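Local coordinates for 5,10-methylenetetrahydromethanopterin reductase (Methanopyrus kandleri, PDB 1EZW), which catalyses the reversible, coenzyme F420-dependent reduction of methylene-tetrahydromethanopterin to methyl-tetrahydromethanopterin, a step of methanogenesis from carbon dioxide, at residues K135-Q140 with G145-E150; N79-D84 with Q140-G145; S233-E238 with K332-E337. All blocks are in the same frame, centred on the assembly; numbering follows the deposited sequence.

Contact 1: residues K135-Q140 with G145-E150; sequences KEVIYQ and GPVEYE
The backbone N-H of Glu-148 is held by the side chain of Gln-140, with 2.9 Å from Glu-148 N to Gln-140 OE1 and a fairly straight N-H...O angle of 162°. The motif is a helix of the TIM barrel, 127-142, ending in a Schellman turn, after which the chain doubles back along the last helical turns. Gly-144 takes the positive phi of the motif, and Gly-145, also at positive phi, which favours glycine, gives the six-to-one bond from its N to Gln-140 O (3.0 Å). Gln-140 has the right length and a donor beside an acceptor: beyond CG its chain is extended (chi2 -169°), which carries the amide out to the returning loop. There NE2 gives a longer bond to Glu-148 O, 3.3 Å, approaching from above that carbonyl's plane although the oxygen lies in the plane of the glutamine amide. Two bonds to one residue's backbone fix the rotation of the amide. With an alanine here the amide is gone, and the N-H and C=O of Glu-148 would probably lose this partner, so that this stretch of loop would be less firmly tied to the helix. Alongside the glutamine chain, the branched Val-147 lays both methyls against Gln-140 CB and reaches toward Val-137, where the two CG1 atoms, of Val-137 and Val-147, are 4.2 Å apart. Leu-74 of helix 73-86 packs on both valines. Tyr-149, its ring plane 75° from the Gln-140 amide, receives Glu-136 CB over one face, 4.0 Å from Tyr-149 CE1 and offset toward the rim.

Contact 2: residues N79-D84 with Q140-G145; sequences NIATLD and QYLEGG
Ala-81 points its single methyl from helix 73-86 toward helix 127-142, where Tyr-141 and Leu-142 receive it. The tyrosine meets it with the edge of its ring: Ala-81 CB lies near the ring plane, 3.8 Å from Tyr-141 CE2. Leu-142 touches the same methyl with one branch, Leu-142 CD2 being 4.0 Å from Ala-81 CB. Tyr-141 holds CG opposite its backbone nitrogen (chi1 -175°) and extends its ring toward helix 73-86, whereas Leu-142 leaves its backbone at an angle to that helix and comes closer only through the end of its chain. Alanine suits this place because its side chain stops at CB and fits against both larger groups; the CA atoms of Ala-81 and Leu-142 are 6.8 Å apart. The tyrosine side chain also touches Leu-74, Ala-77 and Ser-78 of helix 73-86. Its hydroxyl bonds to the carbonyl of Tyr-40 in the second subunit, which also places a backbone N-H, that of Ser-44, on Thr-82 OG1. Gly-144 leaves helical angles in a Schellman motif, its N bonded to Tyr-141 O at 2.9 Å. Helix 73-86, after strand 60-63, and helix 127-142, after strand 93-95 and helix 100-106, meet here through carbon alone. With no hydrogen bond or ion pair between these turns, shape and burial hold them together, while the polar end of the tyrosine serves the subunit interface.

Contact 3: residues S233-E238 with K332-E337; sequences SIDKDE and KEKAIE
The carboxylate of Asp-235, the flat group of this contact, turns its two oxygens to different tasks. OD2 faces Lys-334 across the contact, but at 4.3 Å from Asp-235 OD2 to Lys-334 NZ the attraction falls short of a salt bridge. OD1 stays within its own loop: through its anti lone pair it accepts the backbone N-H of Asp-237, with 2.7 Å between Asp-235 OD1 and Asp-237 N and an angle of 162°. This is an Asx turn, for which the short aspartate is well suited, and it anchors the carboxylate beside the lysine. Pro-330 and Ala-241 pack around the Asp-235 side chain. Lys-236 adds a second ammonium, its NZ 4.5 Å from Lys-334 NZ, a like-charge pair whose cost the nearby carboxylate probably reduces. The rest of the contact is apolar. Ile-234 points toward the helix, and its CG2, set between backbone N and carbonyl carbon, rests 3.8 Å from Ala-335 CB and 3.6 Å from Ala-335 O. A branched residue suits the place: besides Ala-335 the side chain also touches Pro-304 and Val-307 of helix 304-316, while the small alanine lets strand and helix come close, 5.8 Å between the CA atoms of Ile-234 and Ala-335. Asp-237 then serves as N-cap of helix 238-254, its OD1 taking the N-H of Lys-240. Strand 232-234, between barrel strands 225-229 and 321-324 in the sequence, thus packs on helix 332-342, which follows the eighth strand of the (beta/alpha)8 barrel.

In the fold
From the N terminus, contact 2 opens first, on helix 73-86, and waits through strand 93-95 and more than fifty residues for its partner at the end of helix 127-142. Contact 1 opens on that same helix before contact 2 has closed, and closes only in the following loop, so the two cross; they share Gln-140 and Gly-145, and Val-147 packs on the backbone of Tyr-141. Together they join helices 73-86 and 127-142 to the loop before strand 173-176. Contact 3 follows in series, linking the region after strand 225-229 to the final helix across 93 residues. Its centre lies about 43 Å from that of contact 1, across the chain's centre.

Contact 1: residues K135-Q140 with G145-E150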
ATOM      1  N   LYS A 135     -18.860   0.794 -24.371  1.00 19.05           N
ATOM      2  CA  LYS A 135     -19.695   0.646 -23.197  1.00 20.48           C
ATOM      3  C   LYS A 135     -20.329  -0.756 -23.134  1.00 21.40           C
ATOM      4  O   LYS A 135     -20.330  -1.406 -22.074  1.00 19.51           O
ATOM      5  CB  LYS A 135     -20.798   1.721 -23.166  1.00 21.00           C
ATOM      6  CG  LYS A 135     -21.536   1.662 -21.851  1.00 21.23           C
ATOM      7  CD  LYS A 135     -22.895   2.351 -21.867  1.00 23.10           C
ATOM      8  CE  LYS A 135     -23.580   2.160 -20.508  1.00 24.09           C
ATOM      9  NZ  LYS A 135     -25.066   2.341 -20.512  1.00 25.09           N
ATOM     10  N   GLU A 136     -20.898  -1.233 -24.248  0.50 20.66           N
ATOM     11  CA  GLU A 136     -21.501  -2.568 -24.224  0.50 21.39           C
ATOM     12  C   GLU A 136     -20.477  -3.644 -23.854  0.50 20.31           C
ATOM     13  O   GLU A 136     -20.788  -4.553 -23.093  0.50 21.43           O
ATOM     14  CB  GLU A 136     -22.140  -2.919 -25.573  0.50 23.73           C
ATOM     15  CG  GLU A 136     -23.337  -2.071 -25.872  0.50 26.24           C
ATOM     16  CD  GLU A 136     -24.398  -2.178 -24.800  0.50 27.52           C
ATOM     17  OE1 GLU A 136     -24.940  -1.123 -24.421  0.50 31.25           O
ATOM     18  OE2 GLU A 136     -24.695  -3.307 -24.333  0.50 27.93           O
ATOM     19  N   VAL A 137     -19.274  -3.551 -24.399  1.00 20.10           N
ATOM     20  CA  VAL A 137     -18.255  -4.542 -24.079  1.00 20.55           C
ATOM     21  C   VAL A 137     -17.877  -4.496 -22.593  1.00 19.80           C
ATOM     22  O   VAL A 137     -17.761  -5.531 -21.932  1.00 17.82           O
ATOM     23  CB  VAL A 137     -17.005  -4.331 -24.949  1.00 20.32           C
ATOM     24  CG1 VAL A 137     -15.811  -5.169 -24.400  1.00 19.73           C
ATOM     25  CG2 VAL A 137     -17.331  -4.735 -26.406  1.00 21.87           C
ATOM     26  N   ILE A 138     -17.675  -3.292 -22.074  1.00 19.42           N
ATOM     27  CA  ILE A 138     -17.329  -3.194 -20.665  1.00 20.20           C
ATOM     28  C   ILE A 138     -18.376  -3.770 -19.756  1.00 18.26           C
ATOM     29  O   ILE A 138     -18.050  -4.524 -18.845  1.00 17.46           O
ATOM     30  CB  ILE A 138     -17.054  -1.710 -20.282  1.00 19.36           C
ATOM     31  CG1 ILE A 138     -15.797  -1.229 -21.013  1.00 18.43           C
ATOM     32  CG2 ILE A 138     -16.936  -1.584 -18.748  1.00 20.15           C
ATOM     33  CD1 ILE A 138     -15.532   0.295 -20.780  1.00 21.96           C
ATOM     34  N   TYR A 139     -19.659  -3.454 -19.981  1.00 18.55           N
ATOM     35  CA  TYR A 139     -20.666  -3.954 -19.070  1.00 19.01           C
ATOM     36  C   TYR A 139     -20.940  -5.441 -19.242  1.00 19.23           C
ATOM     37  O   TYR A 139     -21.264  -6.108 -18.267  1.00 19.44           O
ATOM     38  CB  TYR A 139     -21.922  -3.061 -19.144  1.00 18.92           C
ATOM     39  CG  TYR A 139     -21.598  -1.781 -18.359  1.00 17.39           C
ATOM     40  CD1 TYR A 139     -20.899  -0.725 -18.961  1.00 17.81           C
ATOM     41  CD2 TYR A 139     -21.903  -1.701 -17.002  1.00 20.04           C
ATOM     42  CE1 TYR A 139     -20.496   0.413 -18.216  1.00 20.86           C
ATOM     43  CE2 TYR A 139     -21.510  -0.566 -16.228  1.00 20.91           C
ATOM     44  CZ  TYR A 139     -20.810   0.470 -16.849  1.00 21.84           C
ATOM     45  OH  TYR A 139     -20.401   1.571 -16.130  1.00 22.02           O
ATOM     46  N   GLN A 140     -20.783  -5.972 -20.458  1.00 18.40           N
ATOM     47  CA  GLN A 140     -20.884  -7.426 -20.585  1.00 18.94           C
ATOM     48  C   GLN A 140     -19.774  -8.077 -19.742  1.00 18.79           C
ATOM     49  O   GLN A 140     -20.010  -9.093 -19.081  1.00 19.34           O
ATOM     50  CB  GLN A 140     -20.730  -7.914 -22.024  1.00 19.17           C
ATOM     51  CG  GLN A 140     -21.985  -7.649 -22.904  1.00 21.82           C
ATOM     52  CD  GLN A 140     -21.863  -8.381 -24.225  1.00 25.27           C
ATOM     53  OE1 GLN A 140     -21.323  -9.490 -24.261  1.00 23.36           O
ATOM     54  NE2 GLN A 140     -22.417  -7.795 -25.314  1.00 23.49           N
ATOM     55  N   GLY A 145     -19.489 -11.911 -18.276  1.00 23.67           N
ATOM     56  CA  GLY A 145     -19.342 -12.495 -19.593  1.00 23.79           C
ATOM     57  C   GLY A 145     -20.123 -13.784 -19.755  1.00 25.19           C
ATOM     58  O   GLY A 145     -21.003 -14.101 -18.949  1.00 25.96           O
ATOM     59  N   PRO A 146     -19.805 -14.558 -20.788  1.00 25.82           N
ATOM     60  CA  PRO A 146     -18.775 -14.232 -21.770  1.00 25.40           C
ATOM     61  C   PRO A 146     -19.181 -13.012 -22.598  1.00 25.46           C
ATOM     62  O   PRO A 146     -20.370 -12.786 -22.880  1.00 25.78           O
ATOM     63  CB  PRO A 146     -18.701 -15.499 -22.625  1.00 27.58           C
ATOM     64  CG  PRO A 146     -20.168 -15.947 -22.582  1.00 29.05           C
ATOM     65  CD  PRO A 146     -20.389 -15.878 -21.092  1.00 27.63           C
ATOM     66  N   VAL A 147     -18.204 -12.206 -22.970  1.00 23.26           N
ATOM     67  CA  VAL A 147     -18.529 -11.070 -23.793  1.00 22.48           C
ATOM     68  C   VAL A 147     -18.646 -11.576 -25.239  1.00 23.37           C
ATOM     69  O   VAL A 147     -17.784 -12.281 -25.712  1.00 23.58           O
ATOM     70  CB  VAL A 147     -17.427 -10.027 -23.757  1.00 21.88           C
ATOM     71  CG1 VAL A 147     -17.813  -8.878 -24.662  1.00 22.87           C
ATOM     72  CG2 VAL A 147     -17.174  -9.584 -22.311  1.00 21.60           C
ATOM     73  N   GLU A 148     -19.742 -11.242 -25.910  1.00 24.50           N
ATOM     74  CA  GLU A 148     -19.938 -11.629 -27.302  1.00 26.04           C
ATOM     75  C   GLU A 148     -20.558 -10.413 -27.908  1.00 24.56           C
ATOM     76  O   GLU A 148     -21.702 -10.063 -27.600  1.00 26.33           O
ATOM     77  CB  GLU A 148     -20.866 -12.839 -27.413  1.00 28.61           C
ATOM     78  CG  GLU A 148     -20.197 -14.128 -26.938  1.00 33.38           C
ATOM     79  CD  GLU A 148     -21.094 -15.356 -27.100  1.00 38.08           C
ATOM     80  OE1 GLU A 148     -20.612 -16.390 -27.613  1.00 38.09           O
ATOM     81  OE2 GLU A 148     -22.271 -15.282 -26.700  1.00 40.50           O
ATOM     82  N   TYR A 149     -19.790  -9.738 -28.731  1.00 24.24           N
ATOM     83  CA  TYR A 149     -20.286  -8.515 -29.321  1.00 26.63           C
ATOM     84  C   TYR A 149     -19.715  -8.257 -30.694  1.00 26.93           C
ATOM     85  O   TYR A 149     -18.507  -8.295 -30.907  1.00 26.28           O
ATOM     86  CB  TYR A 149     -19.961  -7.319 -28.394  1.00 27.60           C
ATOM     87  CG  TYR A 149     -20.626  -6.056 -28.852  1.00 28.72           C
ATOM     88  CD1 TYR A 149     -21.974  -5.852 -28.629  1.00 32.10           C
ATOM     89  CD2 TYR A 149     -19.922  -5.104 -29.588  1.00 29.17           C
ATOM     90  CE1 TYR A 149     -22.628  -4.714 -29.123  1.00 33.81           C
ATOM     91  CE2 TYR A 149     -20.558  -3.962 -30.089  1.00 30.22           C
ATOM     92  CZ  TYR A 149     -21.909  -3.777 -29.850  1.00 33.94           C
ATOM     93  OH  TYR A 149     -22.551  -2.647 -30.305  1.00 35.41           O
ATOM     94  N   GLU A 150     -20.602  -7.976 -31.643  1.00 27.67           N
ATOM     95  CA  GLU A 150     -20.164  -7.699 -32.991  1.00 29.35           C
ATOM     96  C   GLU A 150     -20.687  -6.332 -33.393  1.00 29.36           C
ATOM     97  O   GLU A 150     -21.865  -6.179 -33.713  1.00 31.43           O
ATOM     98  CB  GLU A 150     -20.678  -8.773 -33.956  1.00 32.54           C
ATOM     99  CG  GLU A 150     -20.312  -8.449 -35.395  1.00 38.71           C
ATOM    100  CD  GLU A 150     -20.493  -9.626 -36.348  1.00 41.47           C
ATOM    101  OE1 GLU A 150     -20.314  -9.414 -37.570  1.00 45.43           O
ATOM    102  OE2 GLU A 150     -20.789 -10.753 -35.878  1.00 44.37           O
TER

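Contact 2: residues N79-D84 with Q140-G145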
ATOM      1  N   ASN A  79      -9.104  -3.470 -16.738  1.00 14.75           N
ATOM      2  CA  ASN A  79      -8.550  -2.398 -15.872  1.00 15.93           C
ATOM      3  C   ASN A  79      -9.604  -1.925 -14.877  1.00 14.77           C
ATOM      4  O   ASN A  79      -9.343  -1.854 -13.675  1.00 15.33           O
ATOM      5  CB  ASN A  79      -8.110  -1.175 -16.663  1.00 16.93           C
ATOM      6  CG  ASN A  79      -6.894  -1.429 -17.465  1.00 21.08           C
ATOM      7  OD1 ASN A  79      -6.219  -2.410 -17.234  1.00 21.86           O
ATOM      8  ND2 ASN A  79      -6.570  -0.527 -18.403  1.00 22.42           N
ATOM      9  N   ILE A  80     -10.800  -1.612 -15.384  1.00 16.64           N
ATOM     10  CA  ILE A  80     -11.854  -1.123 -14.502  1.00 15.08           C
ATOM     11  C   ILE A  80     -12.272  -2.151 -13.466  1.00 15.48           C
ATOM     12  O   ILE A  80     -12.426  -1.804 -12.264  1.00 14.45           O
ATOM     13  CB  ILE A  80     -13.078  -0.646 -15.338  1.00 16.23           C
ATOM     14  CG1 ILE A  80     -12.629   0.489 -16.252  1.00 16.16           C
ATOM     15  CG2 ILE A  80     -14.254  -0.316 -14.415  1.00 17.72           C
ATOM     16  CD1 ILE A  80     -12.131   1.740 -15.526  1.00 19.19           C
ATOM     17  N   ALA A  81     -12.435  -3.419 -13.856  1.00 15.24           N
ATOM     18  CA  ALA A  81     -12.800  -4.416 -12.893  1.00 13.44           C
ATOM     19  C   ALA A  81     -11.700  -4.581 -11.817  1.00 13.78           C
ATOM     20  O   ALA A  81     -12.004  -4.806 -10.648  1.00 14.01           O
ATOM     21  CB  ALA A  81     -13.059  -5.764 -13.581  1.00 14.14           C
ATOM     22  N   THR A  82     -10.444  -4.435 -12.232  1.00 13.95           N
ATOM     23  CA  THR A  82      -9.297  -4.626 -11.313  1.00 13.64           C
ATOM     24  C   THR A  82      -9.248  -3.473 -10.312  1.00 14.59           C
ATOM     25  O   THR A  82      -9.108  -3.707  -9.121  1.00 15.37           O
ATOM     26  CB  THR A  82      -7.992  -4.742 -12.121  1.00 15.41           C
ATOM     27  OG1 THR A  82      -8.124  -5.846 -13.034  1.00 13.28           O
ATOM     28  CG2 THR A  82      -6.760  -5.031 -11.190  1.00 13.69           C
ATOM     29  N   LEU A  83      -9.324  -2.243 -10.829  1.00 14.95           N
ATOM     30  CA  LEU A  83      -9.352  -1.060  -9.964  1.00 14.06           C
ATOM     31  C   LEU A  83     -10.539  -1.182  -9.019  1.00 14.82           C
ATOM     32  O   LEU A  83     -10.412  -0.870  -7.834  1.00 14.24           O
ATOM     33  CB  LEU A  83      -9.528   0.203 -10.780  1.00 14.28           C
ATOM     34  CG  LEU A  83      -9.585   1.517  -9.986  1.00 17.05           C
ATOM     35  CD1 LEU A  83      -8.326   1.697  -9.107  1.00 17.84           C
ATOM     36  CD2 LEU A  83      -9.645   2.671 -10.983  1.00 18.35           C
ATOM     37  N   ASP A  84     -11.707  -1.616  -9.511  1.00 13.85           N
ATOM     38  CA  ASP A  84     -12.867  -1.737  -8.611  1.00 14.34           C
ATOM     39  C   ASP A  84     -12.623  -2.749  -7.482  1.00 15.17           C
ATOM     40  O   ASP A  84     -12.951  -2.511  -6.309  1.00 15.12           O
ATOM     41  CB  ASP A  84     -14.105  -2.202  -9.390  1.00 14.18           C
ATOM     42  CG  ASP A  84     -15.374  -1.965  -8.620  1.00 16.91           C
ATOM     43  OD1 ASP A  84     -16.145  -2.926  -8.428  1.00 16.57           O
ATOM     44  OD2 ASP A  84     -15.564  -0.788  -8.199  1.00 15.07           O
ATOM     45  N   GLN A 140     -20.783  -5.972 -20.458  1.00 18.40           N
ATOM     46  CA  GLN A 140     -20.884  -7.426 -20.585  1.00 18.94           C
ATOM     47  C   GLN A 140     -19.774  -8.077 -19.742  1.00 18.79           C
ATOM     48  O   GLN A 140     -20.010  -9.093 -19.081  1.00 19.34           O
ATOM     49  CB  GLN A 140     -20.730  -7.914 -22.024  1.00 19.17           C
ATOM     50  CG  GLN A 140     -21.985  -7.649 -22.904  1.00 21.82           C
ATOM     51  CD  GLN A 140     -21.863  -8.381 -24.225  1.00 25.27           C
ATOM     52  OE1 GLN A 140     -21.323  -9.490 -24.261  1.00 23.36           O
ATOM     53  NE2 GLN A 140     -22.417  -7.795 -25.314  1.00 23.49           N
ATOM     54  N   TYR A 141     -18.583  -7.476 -19.746  1.00 18.41           N
ATOM     55  CA  TYR A 141     -17.434  -7.984 -18.979  1.00 17.56           C
ATOM     56  C   TYR A 141     -17.735  -7.910 -17.471  1.00 17.58           C
ATOM     57  O   TYR A 141     -17.511  -8.861 -16.724  1.00 18.95           O
ATOM     58  CB  TYR A 141     -16.204  -7.133 -19.337  1.00 16.75           C
ATOM     59  CG  TYR A 141     -14.899  -7.609 -18.723  1.00 15.82           C
ATOM     60  CD1 TYR A 141     -13.979  -8.331 -19.468  1.00 16.55           C
ATOM     61  CD2 TYR A 141     -14.604  -7.337 -17.385  1.00 16.41           C
ATOM     62  CE1 TYR A 141     -12.759  -8.782 -18.899  1.00 18.64           C
ATOM     63  CE2 TYR A 141     -13.395  -7.776 -16.807  1.00 17.34           C
ATOM     64  CZ  TYR A 141     -12.482  -8.492 -17.565  1.00 17.88           C
ATOM     65  OH  TYR A 141     -11.246  -8.879 -17.029  1.00 16.36           O
ATOM     66  N   LEU A 142     -18.248  -6.771 -17.022  1.00 17.87           N
ATOM     67  CA  LEU A 142     -18.590  -6.580 -15.608  1.00 17.14           C
ATOM     68  C   LEU A 142     -19.740  -7.477 -15.146  1.00 18.80           C
ATOM     69  O   LEU A 142     -19.858  -7.761 -13.945  1.00 19.96           O
ATOM     70  CB  LEU A 142     -18.928  -5.103 -15.340  1.00 16.21           C
ATOM     71  CG  LEU A 142     -17.792  -4.117 -15.511  1.00 15.88           C
ATOM     72  CD1 LEU A 142     -18.349  -2.690 -15.308  1.00 17.42           C
ATOM     73  CD2 LEU A 142     -16.721  -4.386 -14.443  1.00 16.30           C
ATOM     74  N   GLU A 143     -20.603  -7.917 -16.080  1.00 20.04           N
ATOM     75  CA  GLU A 143     -21.672  -8.844 -15.717  1.00 22.61           C
ATOM     76  C   GLU A 143     -21.136 -10.271 -15.613  1.00 23.89           C
ATOM     77  O   GLU A 143     -21.871 -11.190 -15.222  1.00 24.95           O
ATOM     78  CB  GLU A 143     -22.835  -8.796 -16.742  1.00 24.13           C
ATOM     79  CG  GLU A 143     -23.589  -7.450 -16.739  1.00 29.02           C
ATOM     80  CD  GLU A 143     -24.551  -7.304 -15.575  1.00 35.02           C
ATOM     81  OE1 GLU A 143     -24.495  -8.140 -14.648  1.00 37.11           O
ATOM     82  OE2 GLU A 143     -25.374  -6.349 -15.577  1.00 37.89           O
ATOM     83  N   GLY A 144     -19.861 -10.465 -15.966  1.00 22.32           N
ATOM     84  CA  GLY A 144     -19.235 -11.785 -15.875  1.00 22.95           C
ATOM     85  C   GLY A 144     -19.032 -12.523 -17.191  1.00 23.43           C
ATOM     86  O   GLY A 144     -18.444 -13.633 -17.216  1.00 23.68           O
ATOM     87  N   GLY A 145     -19.489 -11.911 -18.276  1.00 23.67           N
ATOM     88  CA  GLY A 145     -19.342 -12.495 -19.593  1.00 23.79           C
ATOM     89  C   GLY A 145     -20.123 -13.784 -19.755  1.00 25.19           C
ATOM     90  O   GLY A 145     -21.003 -14.101 -18.949  1.00 25.96           O
TER

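Contact 3: residues S233-E238 with K332-E337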
ATOM      1  N   SER A 233      -9.412  27.719  -9.266  1.00 22.28           N
ATOM      2  CA  SER A 233      -8.313  28.285  -8.473  1.00 24.21           C
ATOM      3  C   SER A 233      -8.849  29.017  -7.260  1.00 23.67           C
ATOM      4  O   SER A 233      -9.581  30.012  -7.397  1.00 24.61           O
ATOM      5  CB  SER A 233      -7.441  29.214  -9.316  1.00 25.00           C
ATOM      6  OG  SER A 233      -6.215  29.511  -8.617  1.00 26.15           O
ATOM      7  N   ILE A 234      -8.487  28.536  -6.074  1.00 22.10           N
ATOM      8  CA  ILE A 234      -8.980  29.132  -4.852  1.00 23.32           C
ATOM      9  C   ILE A 234      -7.845  29.447  -3.880  1.00 26.12           C
ATOM     10  O   ILE A 234      -6.894  28.676  -3.731  1.00 24.79           O
ATOM     11  CB  ILE A 234     -10.039  28.208  -4.196  1.00 21.61           C
ATOM     12  CG1 ILE A 234     -10.813  28.962  -3.109  1.00 22.77           C
ATOM     13  CG2 ILE A 234      -9.338  26.914  -3.623  1.00 20.83           C
ATOM     14  CD1 ILE A 234     -11.905  28.147  -2.437  1.00 21.70           C
ATOM     15  N   ASP A 235      -7.956  30.606  -3.227  1.00 26.86           N
ATOM     16  CA  ASP A 235      -6.939  31.039  -2.264  1.00 27.60           C
ATOM     17  C   ASP A 235      -7.604  32.085  -1.376  1.00 30.27           C
ATOM     18  O   ASP A 235      -8.567  32.724  -1.802  1.00 29.70           O
ATOM     19  CB  ASP A 235      -5.761  31.651  -3.033  1.00 28.87           C
ATOM     20  CG  ASP A 235      -4.540  31.916  -2.147  1.00 31.89           C
ATOM     21  OD1 ASP A 235      -4.554  32.883  -1.345  1.00 30.88           O
ATOM     22  OD2 ASP A 235      -3.560  31.130  -2.268  1.00 32.42           O
ATOM     23  N   LYS A 236      -7.134  32.247  -0.145  1.00 31.20           N
ATOM     24  CA  LYS A 236      -7.734  33.266   0.714  1.00 34.11           C
ATOM     25  C   LYS A 236      -7.460  34.652   0.107  1.00 33.75           C
ATOM     26  O   LYS A 236      -8.160  35.610   0.406  1.00 34.82           O
ATOM     27  CB  LYS A 236      -7.174  33.162   2.139  1.00 35.94           C
ATOM     28  CG  LYS A 236      -5.667  33.262   2.203  1.00 40.84           C
ATOM     29  CD  LYS A 236      -5.146  32.998   3.627  1.00 44.15           C
ATOM     30  CE  LYS A 236      -3.644  33.258   3.720  1.00 45.57           C
ATOM     31  NZ  LYS A 236      -2.903  32.455   2.700  1.00 48.19           N
ATOM     32  N   ASP A 237      -6.444  34.746  -0.744  1.00 33.12           N
ATOM     33  CA  ASP A 237      -6.088  35.985  -1.430  1.00 34.62           C
ATOM     34  C   ASP A 237      -6.638  35.848  -2.860  1.00 33.90           C
ATOM     35  O   ASP A 237      -6.039  35.189  -3.716  1.00 33.63           O
ATOM     36  CB  ASP A 237      -4.565  36.152  -1.499  1.00 37.60           C
ATOM     37  CG  ASP A 237      -4.134  37.424  -2.240  1.00 39.84           C
ATOM     38  OD1 ASP A 237      -4.792  37.805  -3.218  1.00 39.05           O
ATOM     39  OD2 ASP A 237      -3.097  38.017  -1.867  1.00 43.52           O
ATOM     40  N   GLU A 238      -7.777  36.479  -3.115  1.00 33.79           N
ATOM     41  CA  GLU A 238      -8.396  36.392  -4.430  1.00 32.70           C
ATOM     42  C   GLU A 238      -7.469  36.702  -5.594  1.00 33.16           C
ATOM     43  O   GLU A 238      -7.509  36.044  -6.632  1.00 32.74           O
ATOM     44  CB  GLU A 238      -9.652  37.290  -4.487  1.00 32.22           C
ATOM     45  CG  GLU A 238     -10.341  37.228  -5.829  1.00 34.26           C
ATOM     46  CD  GLU A 238     -11.823  37.457  -5.716  1.00 35.24           C
ATOM     47  OE1 GLU A 238     -12.311  38.496  -6.227  1.00 36.76           O
ATOM     48  OE2 GLU A 238     -12.503  36.608  -5.104  1.00 31.72           O
ATOM     49  N   LYS A 332      -1.745  23.461  -4.253  1.00 25.93           N
ATOM     50  CA  LYS A 332      -2.825  22.460  -4.450  1.00 24.37           C
ATOM     51  C   LYS A 332      -3.386  21.893  -3.165  1.00 23.23           C
ATOM     52  O   LYS A 332      -4.605  21.788  -3.006  1.00 21.64           O
ATOM     53  CB  LYS A 332      -2.383  21.286  -5.369  1.00 25.68           C
ATOM     54  CG  LYS A 332      -2.142  21.672  -6.858  1.00 29.44           C
ATOM     55  CD  LYS A 332      -1.948  20.427  -7.733  1.00 33.14           C
ATOM     56  CE  LYS A 332      -2.218  20.700  -9.215  1.00 39.12           C
ATOM     57  NZ  LYS A 332      -1.364  21.780  -9.779  1.00 40.98           N
ATOM     58  N   GLU A 333      -2.511  21.469  -2.246  1.00 21.61           N
ATOM     59  CA  GLU A 333      -3.011  20.911  -0.997  1.00 21.53           C
ATOM     60  C   GLU A 333      -3.788  21.930  -0.152  1.00 19.96           C
ATOM     61  O   GLU A 333      -4.876  21.625   0.359  1.00 19.61           O
ATOM     62  CB  GLU A 333      -1.843  20.285  -0.202  1.00 20.72           C
ATOM     63  CG  GLU A 333      -2.223  19.830   1.188  1.00 21.10           C
ATOM     64  CD  GLU A 333      -1.127  18.974   1.804  1.00 22.81           C
ATOM     65  OE1 GLU A 333      -1.107  18.859   3.043  1.00 26.57           O
ATOM     66  OE2 GLU A 333      -0.303  18.446   1.023  1.00 22.22           O
ATOM     67  N   LYS A 334      -3.257  23.145   0.006  1.00 21.01           N
ATOM     68  CA  LYS A 334      -3.972  24.161   0.795  1.00 22.63           C
ATOM     69  C   LYS A 334      -5.282  24.513   0.097  1.00 20.33           C
ATOM     70  O   LYS A 334      -6.275  24.798   0.765  1.00 21.49           O
ATOM     71  CB  LYS A 334      -3.145  25.448   0.923  1.00 28.50           C
ATOM     72  CG  LYS A 334      -1.879  25.353   1.743  1.00 34.15           C
ATOM     73  CD  LYS A 334      -0.983  26.569   1.357  1.00 39.21           C
ATOM     74  CE  LYS A 334      -1.802  27.883   1.270  1.00 42.01           C
ATOM     75  NZ  LYS A 334      -1.085  28.970   0.516  1.00 42.78           N
ATOM     76  N   ALA A 335      -5.281  24.470  -1.227  1.00 20.86           N
ATOM     77  CA  ALA A 335      -6.490  24.785  -2.019  1.00 20.39           C
ATOM     78  C   ALA A 335      -7.578  23.737  -1.777  1.00 19.77           C
ATOM     79  O   ALA A 335      -8.757  24.034  -1.564  1.00 19.47           O
ATOM     80  CB  ALA A 335      -6.129  24.882  -3.510  1.00 20.90           C
ATOM     81  N   ILE A 336      -7.185  22.472  -1.799  1.00 18.58           N
ATOM     82  CA  ILE A 336      -8.148  21.429  -1.538  1.00 17.39           C
ATOM     83  C   ILE A 336      -8.765  21.589  -0.152  1.00 17.49           C
ATOM     84  O   ILE A 336      -9.958  21.393   0.038  1.00 18.93           O
ATOM     85  CB  ILE A 336      -7.453  20.023  -1.665  1.00 16.84           C
ATOM     86  CG1 ILE A 336      -7.067  19.801  -3.132  1.00 18.33           C
ATOM     87  CG2 ILE A 336      -8.377  18.902  -1.121  1.00 18.36           C
ATOM     88  CD1 ILE A 336      -6.078  18.618  -3.363  1.00 18.42           C
ATOM     89  N   GLU A 337      -7.926  21.915   0.833  1.00 19.43           N
ATOM     90  CA  GLU A 337      -8.404  22.087   2.197  1.00 21.41           C
ATOM     91  C   GLU A 337      -9.338  23.303   2.296  1.00 21.72           C
ATOM     92  O   GLU A 337     -10.329  23.269   3.027  1.00 21.44           O
ATOM     93  CB  GLU A 337      -7.191  22.232   3.138  1.00 22.21           C
ATOM     94  CG  GLU A 337      -6.426  20.906   3.265  1.00 20.77           C
ATOM     95  CD  GLU A 337      -5.223  21.008   4.163  1.00 24.99           C
ATOM     96  OE1 GLU A 337      -4.534  22.065   4.123  1.00 24.65           O
ATOM     97  OE2 GLU A 337      -4.956  20.028   4.878  1.00 22.66           O
TER